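Local coordinates for protein pyridoxine 4-oxidase (Mesorhizobium loti, PDB 4HA6) that oxidises pyridoxine, a form of vitamin B6, to pyridoxal using FAD as cofactor and oxygen as electron acceptor, as a member of the GMC oxidoreductase family, at residues A17-L20 against S21-P24; D99-A102 against W103-S107; H127-G130 against G131-I134; P142-P146 against A147-S151; A198-K202 against A203-R207. All coordinates share one frame; numbering follows the deposited sequence.

How the contacts relate
Contacts 1 and 5 form one neighbourhood, their centres about 10 Å apart: Arg207 of contact 5 reaches back to the end of helix 11-20, its NH1 2.9 Å from Ser21 OG. Contacts 3 and 4 form another, centres about 16 Å apart, where Pro128 CG meets Leu145 CD1 at 3.6 Å. Contact 2 stands alone, its centre at least about 25 Å from each of the others. The side chains of Ala17 (contact 1), Trp103 (contact 2) and Leu200 (contact 5) come within about 10 to 11 Å of FAD, and that of Pro146 (contact 4) lies about 11 Å from the bound pyridoxamine. Contact 3 lies away from the known binding sites.

Contact 1: A17-L20 against S21-P24; sequences AARL and SEDP
Helix 11-20 runs out at a type I beta turn from Leu20 to Asp23, closed by Asp23 N donating to Leu20 O at 3.2 Å; one residue earlier Glu22 N bonds Arg19 O. This helix follows the first strand of the Rossmann-type FAD-binding fold, and the turn sends the chain on toward strand 28-31. Across it Arg19 and Glu22 form a salt bridge. Bends at chi2 (-107°) and chi3 bring the guanidinium round to the carboxylate, where Arg19 NH2 donates to Glu22 OE1 at 3.0 Å. The oxygen lies near the guanidinium plane, but the donor comes from above the carboxylate, the two flat groups being 39° apart; the bonds from Arg19 NE to both Glu22 oxygens are weak. The guanidinium is shared, because Arg19 NH1 makes a second salt bridge with Glu498 on helix 490-506. On the buried side, Leu20 packs against Ile4, Ile6 and Val28 of the parallel sheet. With chi1 at 63°, Ser21 OG turns back into the last helical turn, 2.7 Å from Ala17 O and 3.0 Å from Ala18 O. Arg207 NH1 bonds Ser21 OG and, weakly, Ala18 O at the end of the helix. A water donates to Glu22 OE2 at 2.6 Å and more weakly to Ala18 O.

Contact 2: D99-A102 against W103-S107; sequences DFQA and WVDAS
Trp103 lays one face of its indole against the edge of Phe100, three residues back on helix 97-107. Starting at CB, which rests 3.3 Å from Phe100 O, the side chain runs beside that of Phe100 and in the same direction; both have CG anti to the carbonyl carbon (chi1 -71° in Trp103). CD1 passes 3.5 Å from Asp99 O, and NE1 donates to Asn483 O, which, with the Phe100 edge on one face, should restrain the rotation of the ring. On the six-membered side, CE3 sits 3.9 Å from Phe100 CD1, while CZ3 and CH2 meet Phe100 CE1. The result is a T-shaped pair with centroids 5.0 Å apart and planes at 74°. Elsewhere on the helix Gln101, bent at chi2, swings NE2 forward to Asp105 OD1 at 2.9 Å; the acceptor lies in the amide plane, but the carboxylate is met from above its own plane. Trp103 O is gripped twice, by Ser107 N and Ser107 OG from opposite faces of its plane. Phe100 packs against Trp114, Leu117 and Phe121 of helix 114-124, and the indole touches Met481 in the loop between strand 473-475 and helix 490-506.

Contact 3: H127-G130 against G131-I134; sequences HPLG and GDGI
Asp132 OD1, on a carboxylate that stands against Leu129 O, is gripped by two backbone amides, Ile134 N at 2.8 Å and His135 N beyond the segment. The first of these bonds makes an Asx turn and meets the carboxylate from above its plane. To get there Asp132 CG takes the position between its backbone N and carbonyl carbon (chi1 58°), which turns the carboxylate back toward Leu129 O, inside the turn that Asp132 ends. Leu129 O points at its carbon: Asp132 CG is 3.0 Å away, nearer than either carboxylate oxygen. Oxygen to oxygen there is no hydrogen bond, both being acceptors. What Leu129 O does receive is Asp132 N at 3.2 Å, the bond that closes a type II beta turn from Leu129 to Asp132. Gly131 stands at the third position of that turn with phi 110°, a conformation that glycine adopts readily. Leu129 CB lies 3.5 Å from Asp132 OD2.

A type I turn, His127 to Gly130, comes just before and is closed by Gly130 N on His127 O. Its first residue braces it from within: His127 ND1 accepts from Leu129 N at 3.0 Å, nearly straight at 162° and with the donor in the ring plane. The ring also stacks on His135. Both turns belong to the surface loop joining strand 125-126 to strand 141-142. His127 and Pro128 lean on Ile143 and Leu145 just past the second strand, and Ile134 O is held by Arg94 and by Gln122 of helix 114-124.

Contact 4: P142-P146 against A147-S151; sequences PIHLP and ADEVS
In the loop between strand 141-142 and helix 152-163, the backbone runs extended from His144 to Pro146, then folds into a type I beta turn from Ala147 to Val150, closed by Val150 N on Ala147 O at 3.0 Å. A His-carboxylate hydrogen bond spans the change of direction: His144 NE2 donates to Glu149 OE2 at 3.0 Å. The two side chains come from opposite directions. The oxygen lies close to the imidazole plane, whereas the nitrogen stands well above the carboxylate, whose plane is turned 67° from the ring. Glu149 reaches back through a chi1 of 63° and a second bend at chi2. Its other oxygen, OE1, takes Ala147 N at 3.1 Å on the anti side, so one carboxylate bridges a side chain and the backbone and is held through both oxygens. Pro146 lies against the imidazole, its N 4.0 Å above the centre of one face of the His144 ring. After the turn Ser151 N-caps helix 152-163, weakly, through OG to Leu153 N, while its own N donates to Glu315 OE1. At the far side of the proline, Pro146 CB meets Val150 CG2 at 3.8 Å.

Contact 5: A198-K202 against A203-R207; sequences AWLTK and AVRGR
This is a local N-cap contact at the start of helix 202-205, where the chain leaves helix 195-199, passes Leu200 and Thr201, and enters the new helix packed against helix 11-20. Thr201 is the N-cap: a chi1 of 70° turns OG1 toward the amides of the new helix, and it accepts from Val204 N at 3.2 Å along an almost straight bond (170°). Thr201 O then takes Arg205 N at 2.9 Å. Leu200 sits at the centre of an inverse gamma turn, closed by a weak Thr201 N to Trp199 O bond; its carbonyl meets Arg205. Extended from CG to NE, that arginine donates NE to Leu200 O at 2.9 Å; the oxygen lies near the guanidinium plane, but the donor stands above the carbonyl plane. A water donates to the same oxygen and accepts from Arg205 NH2, while NH1 makes a salt bridge with Glu36. Helix 11-20 follows what appears to be the glycine-rich turn of the Rossmann-type fold: Val204 rests on Ala18 and Leu200 on Ser14. Val204 is wedged in by its branches, CG2 lying 3.2 Å from Trp199 O and CG1 meeting Leu200 CD2 at 4.2 Å. CG2 also stands 3.8 Å above one face of the Arg207 guanidinium.

Contact 1: A17-L20 against S21-P24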
loop_
_atom_site.group_PDB
_atom_site.type_symbol
_atom_site.label_atom_id
_atom_site.label_comp_id
_atom_site.label_asym_id
_atom_site.label_seq_id
_atom_site.Cartn_x
_atom_site.Cartn_y
_atom_site.Cartn_z
ATOM N N ALA A 17 2.536 2.665 18.114
ATOM C CA ALA A 17 2.853 3.654 19.145
ATOM C C ALA A 17 1.652 3.889 20.081
ATOM O O ALA A 17 1.793 3.877 21.308
ATOM C CB ALA A 17 3.292 4.952 18.500
ATOM N N ALA A 18 0.475 4.097 19.493
ATOM C CA ALA A 18 -0.749 4.227 20.278
ATOM C C ALA A 18 -1.069 2.939 21.043
ATOM O O ALA A 18 -1.228 2.965 22.269
ATOM C CB ALA A 18 -1.906 4.613 19.392
ATOM N N ARG A 19 -1.163 1.817 20.326
ATOM C CA ARG A 19 -1.691 0.588 20.924
ATOM C C ARG A 19 -0.776 -0.034 21.989
ATOM O O ARG A 19 -1.252 -0.437 23.055
ATOM C CB ARG A 19 -2.096 -0.424 19.842
ATOM C CG ARG A 19 -3.347 0.030 19.039
ATOM C CD ARG A 19 -4.607 -0.754 19.386
ATOM N NE ARG A 19 -4.608 -1.170 20.773
ATOM C CZ ARG A 19 -4.711 -2.431 21.177
ATOM N NH1 ARG A 19 -4.846 -3.418 20.300
ATOM N NH2 ARG A 19 -4.684 -2.698 22.473
ATOM N N LEU A 20 0.528 -0.086 21.721
ATOM C CA LEU A 20 1.474 -0.631 22.691
ATOM C C LEU A 20 1.485 0.205 23.974
ATOM O O LEU A 20 1.498 -0.343 25.069
ATOM C CB LEU A 20 2.886 -0.748 22.082
ATOM C CG LEU A 20 2.962 -1.674 20.866
ATOM C CD1 LEU A 20 4.396 -1.963 20.425
ATOM C CD2 LEU A 20 2.234 -2.964 21.152
ATOM N N SER A 21 1.425 1.525 23.842
ATOM C CA SER A 21 1.501 2.405 25.009
ATOM C C SER A 21 0.215 2.441 25.841
ATOM O O SER A 21 0.174 3.085 26.895
ATOM C CB SER A 21 1.893 3.817 24.590
ATOM O OG SER A 21 0.899 4.375 23.757
ATOM N N GLU A 22 -0.831 1.758 25.375
ATOM C CA GLU A 22 -2.039 1.570 26.184
ATOM C C GLU A 22 -1.734 0.794 27.477
ATOM O O GLU A 22 -2.446 0.922 28.473
ATOM C CB GLU A 22 -3.133 0.892 25.353
ATOM C CG GLU A 22 -3.717 1.827 24.306
ATOM C CD GLU A 22 -4.777 1.168 23.447
ATOM O OE1 GLU A 22 -5.155 0.016 23.735
ATOM O OE2 GLU A 22 -5.228 1.808 22.477
ATOM N N ASP A 23 -0.667 0.003 27.448
ATOM C CA ASP A 23 -0.125 -0.637 28.650
ATOM C C ASP A 23 0.725 0.368 29.427
ATOM O O ASP A 23 1.817 0.743 28.996
ATOM C CB ASP A 23 0.721 -1.858 28.260
ATOM C CG ASP A 23 1.281 -2.614 29.472
ATOM O OD1 ASP A 23 0.943 -2.266 30.628
ATOM O OD2 ASP A 23 2.055 -3.572 29.253
ATOM N N PRO A 24 0.226 0.810 30.585
ATOM C CA PRO A 24 0.963 1.812 31.364
ATOM C C PRO A 24 2.298 1.282 31.884
ATOM O O PRO A 24 3.144 2.078 32.287
ATOM C CB PRO A 24 0.011 2.131 32.528
ATOM C CG PRO A 24 -0.924 0.949 32.606
ATOM C CD PRO A 24 -1.071 0.462 31.191
HETATM O O HOH W 1 -4.340 4.253 22.320
#

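Contact 2: D99-A102 against W103-S107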
loop_
_atom_site.group_PDB
_atom_site.type_symbol
_atom_site.label_atom_id
_atom_site.label_comp_id
_atom_site.label_asym_id
_atom_site.label_seq_id
_atom_site.Cartn_x
_atom_site.Cartn_y
_atom_site.Cartn_z
ATOM N N ASP A 99 -7.606 -13.702 -0.635
ATOM C CA ASP A 99 -6.277 -13.077 -0.536
ATOM C C ASP A 99 -5.603 -13.549 0.740
ATOM O O ASP A 99 -4.402 -13.815 0.774
ATOM C CB ASP A 99 -6.360 -11.545 -0.452
ATOM C CG ASP A 99 -6.984 -10.900 -1.673
ATOM O OD1 ASP A 99 -7.110 -11.566 -2.723
ATOM O OD2 ASP A 99 -7.321 -9.688 -1.586
ATOM N N PHE A 100 -6.392 -13.623 1.805
ATOM C CA PHE A 100 -5.866 -13.939 3.123
ATOM C C PHE A 100 -5.733 -15.444 3.336
ATOM O O PHE A 100 -4.916 -15.884 4.146
ATOM C CB PHE A 100 -6.713 -13.269 4.207
ATOM C CG PHE A 100 -6.694 -11.775 4.128
ATOM C CD1 PHE A 100 -5.590 -11.059 4.580
ATOM C CD2 PHE A 100 -7.767 -11.081 3.576
ATOM C CE1 PHE A 100 -5.562 -9.671 4.500
ATOM C CE2 PHE A 100 -7.749 -9.687 3.496
ATOM C CZ PHE A 100 -6.649 -8.984 3.947
ATOM N N GLN A 101 -6.508 -16.233 2.589
ATOM C CA GLN A 101 -6.320 -17.675 2.597
ATOM C C GLN A 101 -4.888 -18.008 2.201
ATOM O O GLN A 101 -4.277 -18.923 2.761
ATOM C CB GLN A 101 -7.303 -18.377 1.650
ATOM C CG GLN A 101 -7.139 -19.906 1.636
ATOM C CD GLN A 101 -7.335 -20.531 3.017
ATOM O OE1 GLN A 101 -8.350 -20.297 3.678
ATOM N NE2 GLN A 101 -6.356 -21.321 3.461
ATOM N N ALA A 102 -4.355 -17.263 1.236
ATOM C CA ALA A 102 -2.973 -17.443 0.809
ATOM C C ALA A 102 -1.983 -17.093 1.925
ATOM O O ALA A 102 -0.906 -17.692 2.004
ATOM C CB ALA A 102 -2.686 -16.634 -0.452
ATOM N N TRP A 103 -2.332 -16.122 2.772
ATOM C CA TRP A 103 -1.486 -15.794 3.927
ATOM C C TRP A 103 -1.473 -16.942 4.929
ATOM O O TRP A 103 -0.448 -17.199 5.580
ATOM C CB TRP A 103 -1.979 -14.535 4.662
ATOM C CG TRP A 103 -1.772 -13.232 3.926
ATOM C CD1 TRP A 103 -1.556 -13.063 2.590
ATOM C CD2 TRP A 103 -1.767 -11.914 4.506
ATOM N NE1 TRP A 103 -1.419 -11.728 2.298
ATOM C CE2 TRP A 103 -1.536 -11.000 3.460
ATOM C CE3 TRP A 103 -1.913 -11.425 5.815
ATOM C CZ2 TRP A 103 -1.463 -9.614 3.677
ATOM C CZ3 TRP A 103 -1.850 -10.048 6.028
ATOM C CH2 TRP A 103 -1.626 -9.161 4.965
ATOM N N VAL A 104 -2.623 -17.611 5.064
ATOM C CA VAL A 104 -2.763 -18.743 5.983
ATOM C C VAL A 104 -1.910 -19.909 5.506
ATOM O O VAL A 104 -1.155 -20.502 6.287
ATOM C CB VAL A 104 -4.227 -19.212 6.095
ATOM C CG1 VAL A 104 -4.322 -20.495 6.895
ATOM C CG2 VAL A 104 -5.071 -18.141 6.753
ATOM N N ASP A 105 -2.057 -20.246 4.228
ATOM C CA ASP A 105 -1.248 -21.289 3.617
ATOM C C ASP A 105 0.244 -20.968 3.772
ATOM O O ASP A 105 1.032 -21.833 4.123
ATOM C CB ASP A 105 -1.607 -21.444 2.134
ATOM C CG ASP A 105 -3.077 -21.789 1.919
ATOM O OD1 ASP A 105 -3.733 -22.272 2.870
ATOM O OD2 ASP A 105 -3.583 -21.571 0.799
ATOM N N ALA A 106 0.626 -19.717 3.520
ATOM C CA ALA A 106 2.037 -19.326 3.594
ATOM C C ALA A 106 2.565 -19.370 5.029
ATOM O O ALA A 106 3.675 -19.851 5.285
ATOM C CB ALA A 106 2.240 -17.920 2.976
ATOM N N SER A 107 1.758 -18.887 5.967
ATOM C CA SER A 107 2.199 -18.690 7.351
ATOM C C SER A 107 1.983 -19.906 8.237
ATOM O O SER A 107 2.660 -20.057 9.277
ATOM C CB SER A 107 1.440 -17.516 7.981
ATOM O OG SER A 107 0.055 -17.818 8.140
#

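Contact 3: H127-G130 against G131-I134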
loop_
_atom_site.group_PDB
_atom_site.type_symbol
_atom_site.label_atom_id
_atom_site.label_comp_id
_atom_site.label_asym_id
_atom_site.label_seq_id
_atom_site.Cartn_x
_atom_site.Cartn_y
_atom_site.Cartn_z
ATOM N N HIS A 127 -17.321 2.594 10.875
ATOM C CA HIS A 127 -17.996 2.429 9.588
ATOM C C HIS A 127 -19.497 2.709 9.719
ATOM O O HIS A 127 -20.102 2.363 10.730
ATOM C CB HIS A 127 -17.782 0.985 9.112
ATOM C CG HIS A 127 -17.988 0.785 7.645
ATOM N ND1 HIS A 127 -19.240 0.686 7.075
ATOM C CD2 HIS A 127 -17.100 0.643 6.631
ATOM C CE1 HIS A 127 -19.115 0.511 5.772
ATOM N NE2 HIS A 127 -17.827 0.472 5.477
ATOM N N PRO A 128 -20.110 3.324 8.690
ATOM C CA PRO A 128 -21.545 3.613 8.789
ATOM C C PRO A 128 -22.402 2.342 8.823
ATOM O O PRO A 128 -23.532 2.408 9.293
ATOM C CB PRO A 128 -21.830 4.439 7.525
ATOM C CG PRO A 128 -20.743 4.092 6.579
ATOM C CD PRO A 128 -19.531 3.826 7.432
ATOM N N LEU A 129 -21.872 1.215 8.345
ATOM C CA LEU A 129 -22.571 -0.071 8.425
ATOM C C LEU A 129 -22.197 -0.847 9.697
ATOM O O LEU A 129 -22.616 -1.988 9.881
ATOM C CB LEU A 129 -22.243 -0.931 7.198
ATOM C CG LEU A 129 -23.073 -0.893 5.919
ATOM C CD1 LEU A 129 -23.774 0.436 5.731
ATOM C CD2 LEU A 129 -22.188 -1.210 4.718
ATOM N N GLY A 130 -21.394 -0.236 10.560
ATOM C CA GLY A 130 -21.011 -0.864 11.813
ATOM C C GLY A 130 -22.213 -1.372 12.589
ATOM O O GLY A 130 -23.209 -0.662 12.752
ATOM N N GLY A 131 -22.128 -2.607 13.063
ATOM C CA GLY A 131 -23.260 -3.213 13.733
ATOM C C GLY A 131 -23.875 -4.331 12.915
ATOM O O GLY A 131 -24.720 -5.070 13.422
ATOM N N ASP A 132 -23.467 -4.469 11.653
ATOM C CA ASP A 132 -24.016 -5.538 10.810
ATOM C C ASP A 132 -23.283 -6.852 11.034
ATOM O O ASP A 132 -23.520 -7.841 10.330
ATOM C CB ASP A 132 -23.976 -5.161 9.316
ATOM C CG ASP A 132 -22.563 -4.835 8.815
ATOM O OD1 ASP A 132 -21.574 -4.989 9.581
ATOM O OD2 ASP A 132 -22.445 -4.427 7.633
ATOM N N GLY A 133 -22.363 -6.857 11.991
ATOM C CA GLY A 133 -21.562 -8.045 12.236
ATOM C C GLY A 133 -20.405 -8.224 11.264
ATOM O O GLY A 133 -19.611 -9.160 11.403
ATOM N N ILE A 134 -20.296 -7.326 10.282
ATOM C CA ILE A 134 -19.226 -7.410 9.279
ATOM C C ILE A 134 -18.287 -6.202 9.326
ATOM O O ILE A 134 -17.059 -6.346 9.375
ATOM C CB ILE A 134 -19.799 -7.560 7.853
ATOM C CG1 ILE A 134 -20.612 -8.853 7.747
ATOM C CG2 ILE A 134 -18.681 -7.566 6.830
ATOM C CD1 ILE A 134 -21.501 -8.946 6.515
#

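Contact 4: P142-P146 against A147-S151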
loop_
_atom_site.group_PDB
_atom_site.type_symbol
_atom_site.label_atom_id
_atom_site.label_comp_id
_atom_site.label_asym_id
_atom_site.label_seq_id
_atom_site.Cartn_x
_atom_site.Cartn_y
_atom_site.Cartn_z
ATOM N N PRO A 142 -12.134 6.463 10.682
ATOM C CA PRO A 142 -13.407 6.676 9.981
ATOM C C PRO A 142 -13.375 6.051 8.591
ATOM O O PRO A 142 -12.398 6.220 7.852
ATOM C CB PRO A 142 -13.489 8.202 9.847
ATOM C CG PRO A 142 -12.612 8.730 10.931
ATOM C CD PRO A 142 -11.487 7.735 11.054
ATOM N N ILE A 143 -14.430 5.322 8.247
ATOM C CA ILE A 143 -14.611 4.846 6.883
ATOM C C ILE A 143 -15.842 5.553 6.311
ATOM O O ILE A 143 -16.942 5.452 6.867
ATOM C CB ILE A 143 -14.836 3.310 6.807
ATOM C CG1 ILE A 143 -13.900 2.546 7.758
ATOM C CG2 ILE A 143 -14.729 2.821 5.344
ATOM C CD1 ILE A 143 -12.407 2.903 7.615
ATOM N N HIS A 144 -15.665 6.261 5.201
ATOM C CA HIS A 144 -16.766 7.014 4.600
ATOM C C HIS A 144 -17.263 6.308 3.346
ATOM O O HIS A 144 -16.459 5.846 2.526
ATOM C CB HIS A 144 -16.277 8.434 4.277
ATOM C CG HIS A 144 -17.251 9.274 3.506
ATOM N ND1 HIS A 144 -18.598 9.332 3.801
ATOM C CD2 HIS A 144 -17.057 10.121 2.464
ATOM C CE1 HIS A 144 -19.193 10.169 2.967
ATOM N NE2 HIS A 144 -18.280 10.662 2.147
ATOM N N LEU A 145 -18.585 6.208 3.211
ATOM C CA LEU A 145 -19.216 5.651 2.016
ATOM C C LEU A 145 -19.809 6.805 1.212
ATOM O O LEU A 145 -20.879 7.308 1.549
ATOM C CB LEU A 145 -20.339 4.672 2.394
ATOM C CG LEU A 145 -19.998 3.371 3.133
ATOM C CD1 LEU A 145 -21.239 2.517 3.395
ATOM C CD2 LEU A 145 -18.962 2.569 2.373
ATOM N N PRO A 146 -19.110 7.237 0.152
ATOM C CA PRO A 146 -19.600 8.404 -0.587
ATOM C C PRO A 146 -20.874 8.071 -1.355
ATOM O O PRO A 146 -21.003 6.953 -1.856
ATOM C CB PRO A 146 -18.457 8.695 -1.570
ATOM C CG PRO A 146 -17.234 8.023 -0.968
ATOM C CD PRO A 146 -17.809 6.770 -0.354
ATOM N N ALA A 147 -21.800 9.021 -1.439
ATOM C CA ALA A 147 -22.989 8.855 -2.277
ATOM C C ALA A 147 -23.295 10.164 -3.003
ATOM O O ALA A 147 -23.025 10.304 -4.202
ATOM C CB ALA A 147 -24.180 8.393 -1.450
ATOM N N ASP A 148 -23.845 11.125 -2.269
ATOM C CA ASP A 148 -24.204 12.406 -2.852
ATOM C C ASP A 148 -23.021 13.064 -3.549
ATOM O O ASP A 148 -23.173 13.632 -4.619
ATOM C CB ASP A 148 -24.757 13.339 -1.776
ATOM C CG ASP A 148 -26.193 13.023 -1.413
ATOM O OD1 ASP A 148 -26.594 11.845 -1.539
ATOM O OD2 ASP A 148 -26.919 13.957 -1.003
ATOM N N GLU A 149 -21.832 12.969 -2.960
ATOM C CA GLU A 149 -20.677 13.665 -3.521
ATOM C C GLU A 149 -19.971 12.907 -4.648
ATOM O O GLU A 149 -18.973 13.391 -5.189
ATOM C CB GLU A 149 -19.668 13.992 -2.424
ATOM C CG GLU A 149 -19.091 12.761 -1.753
ATOM C CD GLU A 149 -19.769 12.477 -0.443
ATOM O OE1 GLU A 149 -20.776 11.714 -0.428
ATOM O OE2 GLU A 149 -19.294 13.043 0.567
ATOM N N VAL A 150 -20.479 11.736 -5.019
ATOM C CA VAL A 150 -19.887 10.993 -6.138
ATOM C C VAL A 150 -20.075 11.728 -7.466
ATOM O O VAL A 150 -21.183 12.163 -7.804
ATOM C CB VAL A 150 -20.460 9.566 -6.251
ATOM C CG1 VAL A 150 -19.948 8.878 -7.502
ATOM C CG2 VAL A 150 -20.110 8.752 -5.018
ATOM N N SER A 151 -18.985 11.868 -8.214
ATOM C CA SER A 151 -19.010 12.538 -9.517
ATOM C C SER A 151 -20.021 11.921 -10.500
ATOM O O SER A 151 -20.140 10.697 -10.595
ATOM C CB SER A 151 -17.608 12.497 -10.127
ATOM O OG SER A 151 -17.656 12.739 -11.513
#

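Contact 5: A198-K202 against A203-R207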
loop_
_atom_site.group_PDB
_atom_site.type_symbol
_atom_site.label_atom_id
_atom_site.label_comp_id
_atom_site.label_asym_id
_atom_site.label_seq_id
_atom_site.Cartn_x
_atom_site.Cartn_y
_atom_site.Cartn_z
ATOM N N ALA A 198 -5.653 9.265 13.355
ATOM C CA ALA A 198 -6.541 8.318 14.027
ATOM C C ALA A 198 -5.942 7.778 15.327
ATOM O O ALA A 198 -6.646 7.613 16.315
ATOM C CB ALA A 198 -6.890 7.168 13.073
ATOM N N TRP A 199 -4.645 7.487 15.332
ATOM C CA TRP A 199 -4.072 6.813 16.490
ATOM C C TRP A 199 -3.224 7.705 17.375
ATOM O O TRP A 199 -3.268 7.575 18.603
ATOM C CB TRP A 199 -3.292 5.565 16.075
ATOM C CG TRP A 199 -4.185 4.398 15.791
ATOM C CD1 TRP A 199 -4.703 3.501 16.697
ATOM C CD2 TRP A 199 -4.663 3.994 14.506
ATOM N NE1 TRP A 199 -5.480 2.567 16.037
ATOM C CE2 TRP A 199 -5.475 2.854 14.694
ATOM C CE3 TRP A 199 -4.497 4.498 13.213
ATOM C CZ2 TRP A 199 -6.122 2.216 13.631
ATOM C CZ3 TRP A 199 -5.122 3.848 12.157
ATOM C CH2 TRP A 199 -5.920 2.720 12.372
ATOM N N LEU A 200 -2.449 8.598 16.759
ATOM C CA LEU A 200 -1.622 9.530 17.527
ATOM C C LEU A 200 -2.407 10.806 17.864
ATOM O O LEU A 200 -2.057 11.898 17.426
ATOM C CB LEU A 200 -0.317 9.836 16.782
ATOM C CG LEU A 200 0.577 8.598 16.669
ATOM C CD1 LEU A 200 1.809 8.836 15.798
ATOM C CD2 LEU A 200 0.989 8.151 18.059
ATOM N N THR A 201 -3.483 10.644 18.633
ATOM C CA THR A 201 -4.312 11.766 19.081
ATOM C C THR A 201 -3.558 12.575 20.142
ATOM O O THR A 201 -2.489 12.153 20.606
ATOM C CB THR A 201 -5.629 11.258 19.699
ATOM O OG1 THR A 201 -5.358 10.611 20.949
ATOM C CG2 THR A 201 -6.306 10.259 18.773
ATOM N N LYS A 202 -4.105 13.736 20.513
ATOM C CA LYS A 202 -3.497 14.581 21.546
ATOM C C LYS A 202 -3.368 13.810 22.847
ATOM O O LYS A 202 -2.333 13.856 23.512
ATOM C CB LYS A 202 -4.329 15.845 21.789
ATOM C CG LYS A 202 -4.109 16.954 20.771
ATOM C CD LYS A 202 -3.943 18.311 21.458
ATOM C CE LYS A 202 -5.123 18.642 22.359
ATOM N NZ LYS A 202 -4.818 19.751 23.311
ATOM N N ALA A 203 -4.425 13.087 23.193
ATOM C CA ALA A 203 -4.432 12.269 24.400
ATOM C C ALA A 203 -3.334 11.208 24.390
ATOM O O ALA A 203 -2.526 11.150 25.313
ATOM C CB ALA A 203 -5.785 11.623 24.583
ATOM N N VAL A 204 -3.315 10.362 23.359
ATOM C CA VAL A 204 -2.246 9.369 23.211
ATOM C C VAL A 204 -0.862 10.021 23.333
ATOM O O VAL A 204 -0.021 9.567 24.115
ATOM C CB VAL A 204 -2.345 8.618 21.856
ATOM C CG1 VAL A 204 -1.126 7.728 21.638
ATOM C CG2 VAL A 204 -3.640 7.784 21.790
ATOM N N ARG A 205 -0.625 11.086 22.569
ATOM C CA ARG A 205 0.682 11.747 22.587
ATOM C C ARG A 205 1.043 12.267 23.987
ATOM O O ARG A 205 2.221 12.386 24.330
ATOM C CB ARG A 205 0.734 12.881 21.563
ATOM C CG ARG A 205 0.625 12.444 20.089
ATOM C CD ARG A 205 0.474 13.667 19.167
ATOM N NE ARG A 205 0.467 13.359 17.728
ATOM C CZ ARG A 205 1.514 13.538 16.921
ATOM N NH1 ARG A 205 2.651 14.012 17.411
ATOM N NH2 ARG A 205 1.430 13.249 15.626
ATOM N N GLY A 206 0.032 12.561 24.798
ATOM C CA GLY A 206 0.268 13.065 26.141
ATOM C C GLY A 206 0.732 12.022 27.145
ATOM O O GLY A 206 1.165 12.380 28.241
ATOM N N ARG A 207 0.647 10.741 26.784
ATOM C CA ARG A 207 1.014 9.660 27.705
ATOM C C ARG A 207 2.474 9.772 28.140
ATOM O O ARG A 207 3.364 9.983 27.307
ATOM C CB ARG A 207 0.772 8.290 27.055
ATOM C CG ARG A 207 -0.684 7.994 26.732
ATOM C CD ARG A 207 -0.861 6.673 25.984
ATOM N NE ARG A 207 -2.277 6.405 25.748
ATOM C CZ ARG A 207 -2.759 5.504 24.891
ATOM N NH1 ARG A 207 -1.938 4.756 24.163
ATOM N NH2 ARG A 207 -4.078 5.358 24.758
HETATM O O HOH W 2 -1.423 12.914 14.859
#